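Local coordinates for protein probable porin (Pseudomonas aeruginosa, PDB 4FSP) that belongs to the OprD family of outer-membrane porins and probably forms a beta-barrel channel through which small molecules cross the outer membrane of Pseudomonas aeruginosa, at residues D325-F328 / A329-G332; F182-N185 / R186-A189. All coordinates share one frame; numbering follows the deposited sequence.

Overall arrangement
Contact 2 (182-189) comes first along the chain and contact 1 (325-332) follows it. Their centres are 41 Å apart on opposite sides of the chain's centre, and about 20 Å separates their nearest atoms. Both lie at connections between strands of the antiparallel OprD-family barrel. Contact 2 sits in the long loop between strands 179-180 and 193-205, whereas contact 1 is the exit from strand 318-327 into the short connection to strand 336-346. Arg-184 and Arg-187 of contact 2 hold residues just before strand 318-327, which then runs toward contact 1. With the usual porin topology, contact 2 would lie on the extracellular side and contact 1 at a periplasmic turn.

Contact 1 (D325-F328 / A329-G332); sequences DCDF and APLG. With C8E ((hydroxyethyloxy)tri(ethyloxy)octane), chain F.
Asp-327 reaches forward and takes the backbone N-H of Ala-329, OD1 to N 2.8 Å, as strand 318-327 gives out. CG stands anti to the backbone N (chi1 -171°), which swings the carboxylate to the carbonyl side, where the next residues follow. The N-H meets OD1 from above the carboxylate plane, 50° out of it, and the same oxygen lies 3.1 Å from Ala-329 CB. This is the close-packed corner.

Beyond it the grip slackens. Gly-332 N hydrogen-bonds to Ala-329 O at 3.0 Å, closing a beta turn over Pro-330 and Leu-331, and makes a weak bond to Phe-328 O. Gly-332 has a phi of 143°, a region used mostly by glycine. Leu-331 leans back over the strand end, its CD1 3.4 Å from Asp-327 O and 4.2 Å from Cys-326 SG, while much of Leu-331 and Pro-330 remains exposed.

Phe-328 turns its ring outward. Cys-326 SG rests on one face, offset toward the rim, and the detergent chain C8E crosses the opposite face, C11 coming 3.6 Å from CE1. Leu-336 and Leu-338 of the next strand also touch this ring. An Asx turn running into a beta turn thus ends the strand, here in the eight-residue connection between two neighbouring antiparallel strands of an outer-membrane beta-barrel, with its aromatic residue facing bound detergent.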
loop_
_atom_site.group_PDB
_atom_site.type_symbol
_atom_site.label_atom_id
_atom_site.label_comp_id
_atom_site.label_asym_id
_atom_site.label_seq_id
_atom_site.Cartn_x
_atom_site.Cartn_y
_atom_site.Cartn_z
ATOM N N ASP A 325 -17.956 3.840 -6.564
ATOM C CA ASP A 325 -17.128 3.789 -7.772
ATOM C C ASP A 325 -18.000 3.606 -8.997
ATOM O O ASP A 325 -19.040 2.946 -8.932
ATOM C CB ASP A 325 -16.141 2.623 -7.721
ATOM C CG ASP A 325 -15.128 2.767 -6.616
ATOM O OD1 ASP A 325 -15.458 2.452 -5.444
ATOM O OD2 ASP A 325 -13.996 3.192 -6.920
ATOM N N CYS A 326 -17.565 4.183 -10.112
ATOM C CA CYS A 326 -18.228 3.977 -11.395
ATOM C C CYS A 326 -17.232 3.849 -12.539
ATOM O O CYS A 326 -16.353 4.698 -12.704
ATOM C CB CYS A 326 -19.211 5.110 -11.694
ATOM S SG CYS A 326 -20.113 4.880 -13.243
ATOM N N ASP A 327 -17.368 2.773 -13.312
ATOM C CA ASP A 327 -16.605 2.573 -14.539
ATOM C C ASP A 327 -17.534 2.920 -15.690
ATOM O O ASP A 327 -18.618 2.347 -15.814
ATOM C CB ASP A 327 -16.166 1.110 -14.658
ATOM C CG ASP A 327 -15.176 0.875 -15.799
ATOM O OD1 ASP A 327 -15.053 1.737 -16.689
ATOM O OD2 ASP A 327 -14.515 -0.185 -15.808
ATOM N N PHE A 328 -17.132 3.862 -16.534
ATOM C CA PHE A 328 -18.005 4.256 -17.629
ATOM C C PHE A 328 -17.774 3.381 -18.852
ATOM O O PHE A 328 -18.320 3.639 -19.920
ATOM C CB PHE A 328 -17.850 5.750 -17.939
ATOM C CG PHE A 328 -18.224 6.638 -16.785
ATOM C CD1 PHE A 328 -19.552 6.950 -16.532
ATOM C CD2 PHE A 328 -17.251 7.139 -15.931
ATOM C CE1 PHE A 328 -19.906 7.757 -15.453
ATOM C CE2 PHE A 328 -17.597 7.950 -14.850
ATOM C CZ PHE A 328 -18.930 8.259 -14.613
ATOM N N ALA A 329 -16.984 2.325 -18.683
ATOM C CA ALA A 329 -16.680 1.430 -19.798
ATOM C C ALA A 329 -17.901 0.653 -20.309
ATOM O O ALA A 329 -18.329 0.868 -21.448
ATOM C CB ALA A 329 -15.500 0.494 -19.472
ATOM N N PRO A 330 -18.502 -0.222 -19.472
ATOM C CA PRO A 330 -19.630 -0.965 -20.043
ATOM C C PRO A 330 -20.878 -0.096 -20.148
ATOM O O PRO A 330 -21.989 -0.618 -20.220
ATOM C CB PRO A 330 -19.848 -2.092 -19.032
ATOM C CG PRO A 330 -19.436 -1.500 -17.734
ATOM C CD PRO A 330 -18.317 -0.531 -18.039
ATOM N N LEU A 331 -20.685 1.218 -20.155
ATOM C CA LEU A 331 -21.777 2.161 -20.305
ATOM C C LEU A 331 -21.551 3.018 -21.544
ATOM O O LEU A 331 -22.469 3.675 -22.027
ATOM C CB LEU A 331 -21.889 3.023 -19.050
ATOM C CG LEU A 331 -22.009 2.193 -17.765
ATOM C CD1 LEU A 331 -21.914 3.066 -16.521
ATOM C CD2 LEU A 331 -23.303 1.387 -17.759
ATOM N N GLY A 332 -20.326 2.996 -22.062
ATOM C CA GLY A 332 -20.025 3.656 -23.320
ATOM C C GLY A 332 -18.665 4.325 -23.423
ATOM O O GLY A 332 -18.151 4.509 -24.524
HETATM C C7 C8E F . -17.957 13.671 -13.724
HETATM C C8 C8E F . -18.527 12.354 -14.240
HETATM O O9 C8E F . -19.284 12.527 -15.428
HETATM C C10 C8E F . -18.786 11.771 -16.514
HETATM C C11 C8E F . -19.908 10.912 -17.099
HETATM O O12 C8E F . -20.286 11.295 -18.408
HETATM C C13 C8E F . -20.554 10.189 -19.252
HETATM C C14 C8E F . -20.605 10.606 -20.723
HETATM O O15 C8E F . -21.901 10.373 -21.246
HETATM C C16 C8E F . -22.061 10.608 -22.637
HETATM C C17 C8E F . -20.864 10.124 -23.448
HETATM O O18 C8E F . -21.112 8.808 -23.893
HETATM C C19 C8E F . -21.888 8.783 -25.070
HETATM C C20 C8E F . -21.212 7.883 -26.097
#

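Contact 2 (F182-N185 / R186-A189)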
loop_
_atom_site.group_PDB
_atom_site.type_symbol
_atom_site.label_atom_id
_atom_site.label_comp_id
_atom_site.label_asym_id
_atom_site.label_seq_id
_atom_site.Cartn_x
_atom_site.Cartn_y
_atom_site.Cartn_z
ATOM N N PHE A 182 6.270 5.837 11.990
ATOM C CA PHE A 182 5.645 7.077 11.545
ATOM C C PHE A 182 4.817 7.728 12.660
ATOM O O PHE A 182 3.739 7.242 12.982
ATOM C CB PHE A 182 4.759 6.810 10.334
ATOM C CG PHE A 182 4.100 8.041 9.788
ATOM C CD1 PHE A 182 4.789 9.246 9.738
ATOM C CD2 PHE A 182 2.801 7.995 9.313
ATOM C CE1 PHE A 182 4.187 10.380 9.228
ATOM C CE2 PHE A 182 2.199 9.128 8.802
ATOM C CZ PHE A 182 2.894 10.319 8.756
ATOM N N ASN A 183 5.309 8.821 13.240
ATOM C CA ASN A 183 4.583 9.468 14.331
ATOM C C ASN A 183 3.209 9.969 13.895
ATOM O O ASN A 183 2.209 9.303 14.157
ATOM C CB ASN A 183 5.402 10.580 14.999
ATOM C CG ASN A 183 5.243 10.588 16.521
ATOM O OD1 ASN A 183 4.310 9.989 17.063
ATOM N ND2 ASN A 183 6.152 11.270 17.212
ATOM N N ARG A 184 3.165 11.113 13.214
ATOM C CA ARG A 184 1.895 11.735 12.787
ATOM C C ARG A 184 1.038 12.159 13.973
ATOM O O ARG A 184 0.623 11.316 14.768
ATOM C CB ARG A 184 1.076 10.820 11.857
ATOM C CG ARG A 184 -0.348 11.332 11.619
ATOM C CD ARG A 184 -1.009 10.694 10.404
ATOM N NE ARG A 184 -1.734 11.698 9.620
ATOM C CZ ARG A 184 -2.309 11.470 8.443
ATOM N NH1 ARG A 184 -2.268 10.261 7.895
ATOM N NH2 ARG A 184 -2.933 12.459 7.815
ATOM N N ASN A 185 0.786 13.462 14.089
ATOM C CA ASN A 185 -0.007 14.019 15.187
ATOM C C ASN A 185 0.496 13.598 16.577
ATOM O O ASN A 185 -0.289 13.488 17.519
ATOM C CB ASN A 185 -1.494 13.656 15.033
ATOM C CG ASN A 185 -2.062 14.036 13.668
ATOM O OD1 ASN A 185 -1.454 14.796 12.917
ATOM N ND2 ASN A 185 -3.244 13.511 13.349
ATOM N N ARG A 186 1.801 13.350 16.691
ATOM C CA ARG A 186 2.421 12.962 17.965
ATOM C C ARG A 186 1.766 11.757 18.668
ATOM O O ARG A 186 1.756 11.691 19.898
ATOM C CB ARG A 186 2.449 14.159 18.930
ATOM C CG ARG A 186 2.724 15.498 18.263
ATOM C CD ARG A 186 2.471 16.665 19.211
ATOM N NE ARG A 186 3.634 16.956 20.046
ATOM C CZ ARG A 186 3.654 16.833 21.369
ATOM N NH1 ARG A 186 2.566 16.433 22.008
ATOM N NH2 ARG A 186 4.758 17.116 22.050
ATOM N N ARG A 187 1.226 10.814 17.898
ATOM C CA ARG A 187 0.538 9.645 18.468
ATOM C C ARG A 187 1.393 8.844 19.439
ATOM O O ARG A 187 0.882 8.220 20.377
ATOM C CB ARG A 187 0.059 8.713 17.356
ATOM C CG ARG A 187 -1.162 9.220 16.619
ATOM C CD ARG A 187 -1.311 8.512 15.289
ATOM N NE ARG A 187 -2.464 9.041 14.564
ATOM C CZ ARG A 187 -2.794 8.683 13.332
ATOM N NH1 ARG A 187 -2.053 7.789 12.678
ATOM N NH2 ARG A 187 -3.861 9.225 12.760
ATOM N N PHE A 188 2.695 8.867 19.203
ATOM C CA PHE A 188 3.637 8.132 20.020
ATOM C C PHE A 188 4.634 9.109 20.638
ATOM O O PHE A 188 4.526 10.314 20.411
ATOM C CB PHE A 188 4.314 7.095 19.133
ATOM C CG PHE A 188 3.335 6.301 18.323
ATOM C CD1 PHE A 188 2.411 5.468 18.958
ATOM C CD2 PHE A 188 3.306 6.405 16.939
ATOM C CE1 PHE A 188 1.490 4.739 18.224
ATOM C CE2 PHE A 188 2.384 5.679 16.194
ATOM C CZ PHE A 188 1.468 4.842 16.836
ATOM N N ALA A 189 5.586 8.607 21.422
ATOM C CA ALA A 189 6.546 9.482 22.099
ATOM C C ALA A 189 7.484 10.212 21.128
ATOM O O ALA A 189 7.788 11.392 21.311
ATOM C CB ALA A 189 7.343 8.704 23.125
HETATM O O HOH W 1 0.446 6.396 13.272
#
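Asn-183 OD1 takes the N-H of Phe-188 at 2.9 Å, in the plane of the amide and nearly straight (157° at the hydrogen), so a side chain bridges the ends of the bend. Inside that span, Arg-187 N bonds to Arg-184 O at 3.2 Å, closing a beta turn whose middle residues, Asn-185 and Arg-186, both have left-handed backbone angles, close to type III'. The N-H comes from above the carbonyl plane.

Arg-187 folds back alongside Arg-184, extended from CG to NE. Arg-184 CD sits over one face of the Arg-187 guanidinium, 3.8 Å from NH1. Arg-187 forms salt bridges with Asp-311 through NH2 and with Glu-314 through NE, which probably offset the nearby positive charges; Arg-184 NH2 hydrogen-bonds to Tyr-309 O. Water 1, in the guanidinium plane, accepts from Arg-187 NH1 at 2.9 Å.

Packing completes the bend: Arg-187 CB stands over the centre of the Phe-188 ring, whose edge meets Phe-182 O, 3.8 Å from CE2. The bend belongs to the loop between strands 179-180 and 193-205; Phe-182 and Phe-188 reach Tyr-295 and Pro-294, and Arg-184 and Arg-187 reach Tyr-309, Asp-311 and Glu-314, all between strands 278-288 and 318-327.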